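Local coordinates for protein hypothetical glycoside hydrolase (Parabacteroides distasonis, PDB 3TAW) that is a putative glycoside hydrolase whose exact function is not established and whose fold is probably a five-bladed beta-propeller, at residues 53-58 with 326-331; 107-112 with 135-140; 333-338 with 347-352. All coordinates share one frame; numbering follows the deposited sequence.

Contact 1 of 3, residues 53-58 with 326-331. With EDO (1,2-ethanediol), chain J; EDO (1,2-ethanediol), chain I.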
# COMPACT_ATOMS: atom_id res chain seq x y z
N PRO A 53 2.98 5.56 1.13
CA PRO A 53 3.79 5.55 -0.09
C PRO A 53 3.91 4.18 -0.76
O PRO A 53 3.97 3.15 -0.07
CB PRO A 53 5.15 5.96 0.44
CG PRO A 53 5.22 5.26 1.78
CD PRO A 53 3.82 5.39 2.34
N ALA A 54 4.01 4.18 -2.08
CA ALA A 54 4.48 3.02 -2.81
C ALA A 54 5.98 3.14 -2.99
O ALA A 54 6.53 4.24 -2.90
CB ALA A 54 3.83 2.94 -4.15
N ALA A 55 6.66 2.01 -3.20
CA ALA A 55 8.07 2.01 -3.51
C ALA A 55 8.42 0.94 -4.51
O ALA A 55 7.79 -0.13 -4.54
CB ALA A 55 8.93 1.82 -2.25
N THR A 56 9.40 1.24 -5.33
CA THR A 56 9.89 0.27 -6.29
C THR A 56 11.34 0.62 -6.64
O THR A 56 11.93 1.54 -6.06
CB THR A 56 8.96 0.13 -7.52
OG1 THR A 56 9.29 -1.06 -8.25
CG2 THR A 56 8.99 1.37 -8.45
N ILE A 57 11.92 -0.12 -7.57
CA ILE A 57 13.29 0.13 -8.05
C ILE A 57 13.17 0.36 -9.54
O ILE A 57 12.54 -0.42 -10.24
CB ILE A 57 14.26 -1.06 -7.77
CG1 ILE A 57 14.41 -1.23 -6.24
CG2 ILE A 57 15.66 -0.84 -8.43
CD1 ILE A 57 15.16 -2.45 -5.82
N TYR A 58 13.79 1.44 -10.01
CA TYR A 58 13.80 1.79 -11.42
C TYR A 58 15.12 2.51 -11.72
O TYR A 58 15.52 3.40 -10.96
CB TYR A 58 12.63 2.71 -11.73
CG TYR A 58 12.64 3.24 -13.15
CD1 TYR A 58 12.55 2.37 -14.22
CD2 TYR A 58 12.76 4.59 -13.42
CE1 TYR A 58 12.56 2.82 -15.51
CE2 TYR A 58 12.77 5.06 -14.72
CZ TYR A 58 12.67 4.18 -15.75
OH TYR A 58 12.73 4.65 -17.05
N GLY A 326 5.19 0.38 1.10
CA GLY A 326 6.25 0.24 0.10
C GLY A 326 7.38 -0.62 0.67
O GLY A 326 7.74 -0.50 1.83
N LEU A 327 7.93 -1.51 -0.15
CA LEU A 327 8.96 -2.45 0.31
C LEU A 327 9.86 -2.83 -0.85
O LEU A 327 9.35 -3.29 -1.88
CB LEU A 327 8.31 -3.69 0.93
CG LEU A 327 9.27 -4.76 1.44
CD1 LEU A 327 10.23 -4.21 2.54
CD2 LEU A 327 8.46 -5.98 1.96
N VAL A 328 11.16 -2.58 -0.71
CA VAL A 328 12.13 -2.93 -1.75
C VAL A 328 13.35 -3.61 -1.14
O VAL A 328 13.71 -3.37 0.01
CB VAL A 328 12.60 -1.69 -2.57
CG1 VAL A 328 11.43 -1.09 -3.37
CG2 VAL A 328 13.27 -0.63 -1.67
N TYR A 329 13.99 -4.45 -1.95
CA TYR A 329 15.26 -5.07 -1.63
C TYR A 329 16.33 -4.38 -2.47
O TYR A 329 16.32 -4.49 -3.71
CB TYR A 329 15.20 -6.56 -1.97
CG TYR A 329 16.43 -7.29 -1.53
CD1 TYR A 329 16.68 -7.49 -0.18
CD2 TYR A 329 17.36 -7.75 -2.45
CE1 TYR A 329 17.81 -8.16 0.25
CE2 TYR A 329 18.50 -8.42 -2.03
CZ TYR A 329 18.72 -8.60 -0.68
OH TYR A 329 19.84 -9.26 -0.24
N TYR A 330 17.21 -3.63 -1.81
CA TYR A 330 18.14 -2.71 -2.50
C TYR A 330 19.46 -2.73 -1.75
O TYR A 330 19.46 -2.67 -0.53
CB TYR A 330 17.56 -1.30 -2.48
CG TYR A 330 18.30 -0.29 -3.32
CD1 TYR A 330 18.16 -0.28 -4.69
CD2 TYR A 330 19.08 0.70 -2.72
CE1 TYR A 330 18.82 0.67 -5.48
CE2 TYR A 330 19.72 1.66 -3.48
CZ TYR A 330 19.60 1.65 -4.87
OH TYR A 330 20.26 2.59 -5.66
N ARG A 331 20.56 -2.85 -2.48
CA ARG A 331 21.89 -2.88 -1.85
C ARG A 331 21.90 -3.86 -0.66
O ARG A 331 22.36 -3.55 0.42
CB ARG A 331 22.31 -1.48 -1.40
CG ARG A 331 22.42 -0.50 -2.52
CD ARG A 331 22.75 0.93 -2.01
NE ARG A 331 24.03 0.98 -1.29
CZ ARG A 331 24.57 2.10 -0.80
NH1 ARG A 331 23.96 3.28 -0.95
NH2 ARG A 331 25.72 2.04 -0.14
C1 EDO J . 19.54 -4.85 -5.49
O1 EDO J . 20.07 -3.51 -5.36
C2 EDO J . 19.66 -5.62 -4.17
O2 EDO J . 21.01 -5.73 -3.69
C1 EDO I . 8.27 -3.29 -5.39
O1 EDO I . 8.79 -3.54 -6.71
C2 EDO I . 7.80 -4.58 -4.71
O2 EDO I . 7.37 -4.38 -3.34
O HOH W 1 6.61 -1.79 -2.78
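Pro53 brings its carbonyl O to 3.2 Å from Gly326 N, but at an angle too poor for a hydrogen bond. Next along, Ala55 turns its methyl toward the partner strand. Its CB packs against Gly326 CA at 3.9 Å and against Val328 CG1, and the small Ala55 and Gly326 allow the two backbones to lie close. Ala55 O accepts a hydrogen bond from a water (2.7 Å), which in turn accepts one from Leu327 N. Thr56 faces away, with OG1 anti to its backbone N (chi1 -165°). That hydroxyl hydrogen-bonds with O1 of an ethanediol, probably from the crystallisation liquor, whose O2 donates to Leu327 O over 2.7 Å. The alpha carbon of Thr56 meanwhile receives Val328 CG1 at 3.6 Å. Ile57 then reaches across: its CG1 packs against Val328 CB at 4.1 Å, while its extended chain (chi2 172°) carries CD1 to the edge of the Tyr330 ring, 3.9 Å from CD1 of that ring. Tyr330 OH is hydrogen-bonded to Gly60 O. The strands run nearly parallel, 18° apart, as expected of inner strands of neighbouring blades if the fold is a propeller. Backbone bonding goes within each sheet instead, Thr56 to Val63 and Val328 to Tyr335. With direct contact apolar and the water as the protein's own polar link, the chemistry implies two sheets pressed together at a buried seam.

Contact 2 of 3, residues 107-112 with 135-140. With EDO (1,2-ethanediol), chain L.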
# COMPACT_ATOMS: atom_id res chain seq x y z
N ASP A 107 -9.40 12.80 -17.99
CA ASP A 107 -9.04 11.60 -18.74
C ASP A 107 -10.17 10.58 -18.59
O ASP A 107 -11.25 10.92 -18.08
CB ASP A 107 -7.67 11.05 -18.29
CG ASP A 107 -7.64 10.67 -16.81
OD1 ASP A 107 -8.71 10.42 -16.21
OD2 ASP A 107 -6.51 10.63 -16.26
N ASN A 108 -9.92 9.35 -19.01
CA ASN A 108 -10.94 8.29 -19.00
C ASN A 108 -11.46 7.92 -17.60
O ASN A 108 -12.47 7.24 -17.47
CB ASN A 108 -10.40 7.03 -19.71
CG ASN A 108 -9.13 6.46 -19.05
OD1 ASN A 108 -8.18 7.18 -18.72
ND2 ASN A 108 -9.09 5.13 -18.90
N GLN A 109 -10.75 8.33 -16.54
CA GLN A 109 -11.13 7.99 -15.17
C GLN A 109 -11.63 9.18 -14.39
O GLN A 109 -11.75 9.11 -13.17
CB GLN A 109 -9.94 7.35 -14.42
CG GLN A 109 -9.47 6.08 -15.05
CD GLN A 109 -10.57 5.06 -15.19
OE1 GLN A 109 -11.32 4.81 -14.24
NE2 GLN A 109 -10.69 4.46 -16.37
N ALA A 110 -11.98 10.27 -15.09
CA ALA A 110 -12.27 11.52 -14.41
C ALA A 110 -13.39 11.39 -13.38
O ALA A 110 -13.26 11.90 -12.27
CB ALA A 110 -12.57 12.65 -15.43
N GLU A 111 -14.48 10.70 -13.73
CA GLU A 111 -15.62 10.58 -12.81
C GLU A 111 -15.26 9.84 -11.52
O GLU A 111 -15.74 10.21 -10.45
CB GLU A 111 -16.82 9.90 -13.46
CG GLU A 111 -18.11 10.13 -12.67
CD GLU A 111 -19.29 9.32 -13.15
OE1 GLU A 111 -19.09 8.21 -13.70
OE2 GLU A 111 -20.43 9.79 -12.98
N ASN A 112 -14.42 8.81 -11.63
CA ASN A 112 -14.08 8.00 -10.47
C ASN A 112 -13.06 8.67 -9.56
O ASN A 112 -12.97 8.35 -8.38
CB ASN A 112 -13.54 6.65 -10.90
CG ASN A 112 -14.61 5.72 -11.45
OD1 ASN A 112 -15.77 6.11 -11.66
ND2 ASN A 112 -14.21 4.46 -11.68
N TYR A 135 -4.17 1.38 -6.86
CA TYR A 135 -4.44 2.59 -6.08
C TYR A 135 -5.93 2.78 -5.91
O TYR A 135 -6.73 2.08 -6.53
CB TYR A 135 -3.82 3.82 -6.78
CG TYR A 135 -4.48 4.17 -8.11
CD1 TYR A 135 -4.15 3.50 -9.27
CD2 TYR A 135 -5.41 5.21 -8.19
CE1 TYR A 135 -4.76 3.82 -10.49
CE2 TYR A 135 -6.00 5.56 -9.40
CZ TYR A 135 -5.67 4.86 -10.54
OH TYR A 135 -6.24 5.22 -11.73
N THR A 136 -6.30 3.72 -5.05
CA THR A 136 -7.70 4.02 -4.80
C THR A 136 -8.13 5.26 -5.56
O THR A 136 -7.48 6.30 -5.48
CB THR A 136 -7.94 4.33 -3.32
OG1 THR A 136 -7.35 3.32 -2.51
CG2 THR A 136 -9.47 4.46 -3.02
N GLN A 137 -9.21 5.14 -6.31
CA GLN A 137 -9.87 6.29 -6.95
C GLN A 137 -10.87 6.83 -5.94
O GLN A 137 -11.67 6.05 -5.39
CB GLN A 137 -10.61 5.84 -8.20
CG GLN A 137 -9.75 5.12 -9.23
CD GLN A 137 -10.54 4.76 -10.46
OE1 GLN A 137 -11.57 4.06 -10.36
NE2 GLN A 137 -10.09 5.23 -11.63
N TRP A 138 -10.84 8.13 -5.69
CA TRP A 138 -11.78 8.72 -4.72
C TRP A 138 -12.50 9.90 -5.33
O TRP A 138 -11.88 10.88 -5.74
CB TRP A 138 -11.06 9.14 -3.46
CG TRP A 138 -11.86 9.70 -2.30
CD1 TRP A 138 -11.49 10.75 -1.51
CD2 TRP A 138 -13.11 9.21 -1.75
NE1 TRP A 138 -12.40 10.94 -0.53
CE2 TRP A 138 -13.40 10.01 -0.64
CE3 TRP A 138 -13.98 8.17 -2.09
CZ2 TRP A 138 -14.56 9.82 0.13
CZ3 TRP A 138 -15.11 7.96 -1.31
CH2 TRP A 138 -15.39 8.80 -0.22
N ASN A 139 -13.81 9.78 -5.39
CA ASN A 139 -14.66 10.81 -5.93
C ASN A 139 -15.64 11.33 -4.88
O ASN A 139 -16.66 11.94 -5.24
CB ASN A 139 -15.41 10.29 -7.15
CG ASN A 139 -16.38 9.19 -6.81
OD1 ASN A 139 -16.49 8.75 -5.66
ND2 ASN A 139 -17.11 8.74 -7.82
N ARG A 140 -15.32 11.09 -3.61
CA ARG A 140 -16.18 11.46 -2.46
C ARG A 140 -17.48 10.67 -2.36
O ARG A 140 -18.33 11.00 -1.54
CB ARG A 140 -16.54 12.94 -2.44
CG ARG A 140 -15.39 13.85 -2.60
CD ARG A 140 -15.00 14.56 -1.32
NE ARG A 140 -14.15 15.66 -1.72
CZ ARG A 140 -12.81 15.65 -1.73
NH1 ARG A 140 -12.10 14.61 -1.28
NH2 ARG A 140 -12.17 16.74 -2.17
C1 EDO L . -17.54 3.25 -12.32
O1 EDO L . -16.31 2.56 -12.56
C2 EDO L . -18.70 2.26 -12.19
O2 EDO L . -18.91 1.53 -13.39
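Gln137 NE2 is held by two acceptors: Gln109 OE1, 2.9 Å away along a nearly straight bond (171° at the hydrogen), and OE2 of Glu113. Gln109 OE1 lies in the amide plane of Gln137, and the two amide planes are only 25° apart. A bend at chi2 of Gln109 folds that side chain so that its CB and CG also lie against NE2. At its other end the Gln137 amide accepts, OE1 taking a hydrogen bond from Asn112 ND2 at 3.0 Å. Here the two amides stand almost perpendicular, 88° apart, and Asn112 CB closes in on OE1 to 3.3 Å. Asn112 ND2 also donates to O1 of an ethanediol at 3.0 Å. A glutamine suits this place, since one amide can both give to and take from the short helix and its N-cap.

That helix, residues 110-113, packs on a four-stranded antiparallel sheet, very likely a propeller blade, in which strand 131-138 carries Gln137; Gln109, Asn112 and Gln137 all touch Pro161 of the outermost strand 157-161. Gln109 is the N-cap residue. The approach to it is shaped by a type I turn from Asp107 to Ala110 and by an Asx turn in which Asp107 OD1 accepts from Gln109 N at 2.9 Å. Asp107 OD2 forms a salt bridge with Lys158. Two residues after Gln137, Asn139 ND2 donates a weak hydrogen bond to Glu111 O (3.3 Å), while its OD1 accepts from the backbone N of Lys141 and of Val142.

Contact 3 of 3, residues 333-338 with 347-352; sequences KWYLYY and VAVSDK
Tyr335 and Val349 form the apolar centre, side by side on one face of the sheet. Val349 CG1 makes a CH-pi contact over the Tyr335 ring, 4.2 Å from its centroid, and CG2 lies 3.6 Å from CD2 of the ring. Val347 CG2, anti to its own backbone N, fits between two tyrosines: it meets the edge of Tyr335 and closes to 3.4 Å on Tyr337 CE1. Branched valines beside flat rings suit such close packing. Leu336, Ala348, Trp334 and Ser350 point to the other face, where Tyr338 CE1 touches Ala348 CB. Four backbone hydrogen bonds pair Trp334 with Ser350 and Leu336 with Ala348. Where the strand ends, Ser350 OG accepts from Lys352 N in an ST turn and is also hydrogen-bonded to Asp15 O. At the solvent edge, Lys333 NZ forms a salt bridge with Asp351 OD1 (2.7 Å), and a water joins NZ to OD2; both hold for one of two deposited conformers of Asp351. The two strands make an antiparallel hairpin; strand 322-330 flanks 333-340 on its other side, the backbone of Glu18 is hydrogen-bonded to that of Val349, and Tyr337 packs on Pro53 and Ala55 of strand 49-58.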
# COMPACT_ATOMS: atom_id res chain seq x y z
N LYS A 333 19.72 -5.03 1.36
CA LYS A 333 18.87 -4.79 2.53
C LYS A 333 17.41 -4.55 2.11
O LYS A 333 17.12 -4.16 0.97
CB LYS A 333 19.35 -3.56 3.31
CG LYS A 333 20.78 -3.64 3.87
CD LYS A 333 21.14 -2.31 4.57
CE LYS A 333 22.52 -2.32 5.23
NZ LYS A 333 22.46 -2.74 6.66
N TRP A 334 16.50 -4.70 3.06
CA TRP A 334 15.10 -4.36 2.84
C TRP A 334 14.82 -2.97 3.37
O TRP A 334 15.15 -2.67 4.51
CB TRP A 334 14.20 -5.34 3.56
CG TRP A 334 14.26 -6.70 3.01
CD1 TRP A 334 15.03 -7.72 3.47
CD2 TRP A 334 13.52 -7.22 1.91
NE1 TRP A 334 14.83 -8.84 2.72
CE2 TRP A 334 13.90 -8.58 1.76
CE3 TRP A 334 12.60 -6.67 1.02
CZ2 TRP A 334 13.38 -9.39 0.76
CZ3 TRP A 334 12.07 -7.50 0.02
CH2 TRP A 334 12.48 -8.84 -0.09
N TYR A 335 14.21 -2.14 2.52
CA TYR A 335 13.77 -0.81 2.87
C TYR A 335 12.24 -0.78 2.83
O TYR A 335 11.64 -1.03 1.79
CB TYR A 335 14.34 0.22 1.89
CG TYR A 335 15.84 0.36 1.99
CD1 TYR A 335 16.68 -0.54 1.35
CD2 TYR A 335 16.42 1.38 2.74
CE1 TYR A 335 18.06 -0.42 1.45
CE2 TYR A 335 17.80 1.50 2.85
CZ TYR A 335 18.62 0.59 2.19
OH TYR A 335 20.02 0.70 2.30
N LEU A 336 11.66 -0.51 3.99
CA LEU A 336 10.21 -0.49 4.22
C LEU A 336 9.75 0.95 4.41
O LEU A 336 10.25 1.63 5.29
CB LEU A 336 9.89 -1.29 5.49
CG LEU A 336 8.44 -1.32 5.95
CD1 LEU A 336 7.57 -2.10 4.92
CD2 LEU A 336 8.31 -1.89 7.36
N TYR A 337 8.83 1.41 3.54
CA TYR A 337 8.32 2.78 3.55
C TYR A 337 6.89 2.76 4.07
O TYR A 337 6.08 1.94 3.64
CB TYR A 337 8.41 3.42 2.16
CG TYR A 337 9.86 3.55 1.78
CD1 TYR A 337 10.64 4.61 2.27
CD2 TYR A 337 10.50 2.57 1.03
CE1 TYR A 337 11.99 4.69 1.98
CE2 TYR A 337 11.87 2.65 0.74
CZ TYR A 337 12.61 3.71 1.21
OH TYR A 337 13.97 3.75 0.94
N TYR A 338 6.62 3.65 5.03
CA TYR A 338 5.34 3.66 5.67
C TYR A 338 4.84 5.07 5.94
O TYR A 338 5.63 6.03 6.09
CB TYR A 338 5.39 2.82 6.96
CG TYR A 338 6.40 3.24 8.01
CD1 TYR A 338 7.71 2.76 7.98
CD2 TYR A 338 6.04 4.06 9.07
CE1 TYR A 338 8.63 3.11 8.94
CE2 TYR A 338 6.95 4.43 10.04
CZ TYR A 338 8.23 3.94 9.98
OH TYR A 338 9.15 4.29 10.94
N VAL A 347 11.05 5.54 6.86
CA VAL A 347 11.73 4.32 6.42
C VAL A 347 12.22 3.50 7.63
O VAL A 347 12.65 4.05 8.64
CB VAL A 347 12.89 4.62 5.44
CG1 VAL A 347 14.07 5.34 6.13
CG2 VAL A 347 13.35 3.34 4.73
N ALA A 348 12.15 2.18 7.50
CA ALA A 348 12.84 1.27 8.41
C ALA A 348 13.60 0.26 7.52
O ALA A 348 13.18 -0.05 6.39
CB ALA A 348 11.86 0.56 9.37
N VAL A 349 14.71 -0.25 8.04
CA VAL A 349 15.65 -1.05 7.24
C VAL A 349 15.91 -2.35 7.96
O VAL A 349 16.00 -2.36 9.19
CB VAL A 349 16.95 -0.27 6.95
CG1 VAL A 349 17.88 -1.04 6.01
CG2 VAL A 349 16.61 1.09 6.33
N SER A 350 15.94 -3.45 7.22
CA SER A 350 16.29 -4.76 7.78
C SER A 350 17.33 -5.49 6.93
O SER A 350 17.35 -5.35 5.70
CB SER A 350 15.05 -5.64 7.86
OG SER A 350 15.40 -6.94 8.34
N ASP A 351 18.15 -6.29 7.61
CA ASP A 351 19.19 -7.09 6.99
C ASP A 351 18.74 -8.55 6.82
O ASP A 351 19.48 -9.36 6.27
CB ASP A 351 20.45 -7.03 7.85
CG ASP A 351 21.16 -5.67 7.77
OD1 ASP A 351 21.39 -5.18 6.65
OD2 ASP A 351 21.49 -5.10 8.82
N LYS A 352 17.53 -8.87 7.28
CA LYS A 352 17.05 -10.25 7.30
C LYS A 352 17.00 -10.83 5.90
O LYS A 352 16.52 -10.19 4.98
CB LYS A 352 15.67 -10.37 7.94
CG LYS A 352 15.25 -11.85 8.16
CD LYS A 352 14.09 -11.99 9.09
CE LYS A 352 13.75 -13.48 9.46
NZ LYS A 352 12.75 -13.54 10.60
O HOH W 2 20.81 -2.62 8.83

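Contacts 1 and 3 are close neighbours, their centres 9 Å apart, because strands 322-330 and 333-340 are successive in the chain and adjacent in one sheet; Gly326 O to Tyr337 N is a probable hydrogen bond between them. Contact 2 sets a turn and short helix against a different sheet, that of strands 117-125, 131-138, 143-150 and 157-161, with its centre about 25 Å from that of contact 1 and 31 Å from that of contact 3. Along the chain it is nested inside the loop closed by contact 1, and contact 3 follows both. Contact 1 thus joins an early sheet to the last one, consistent with the first and last sheets being neighbours in a propeller, whereas contact 3 lies within one sheet.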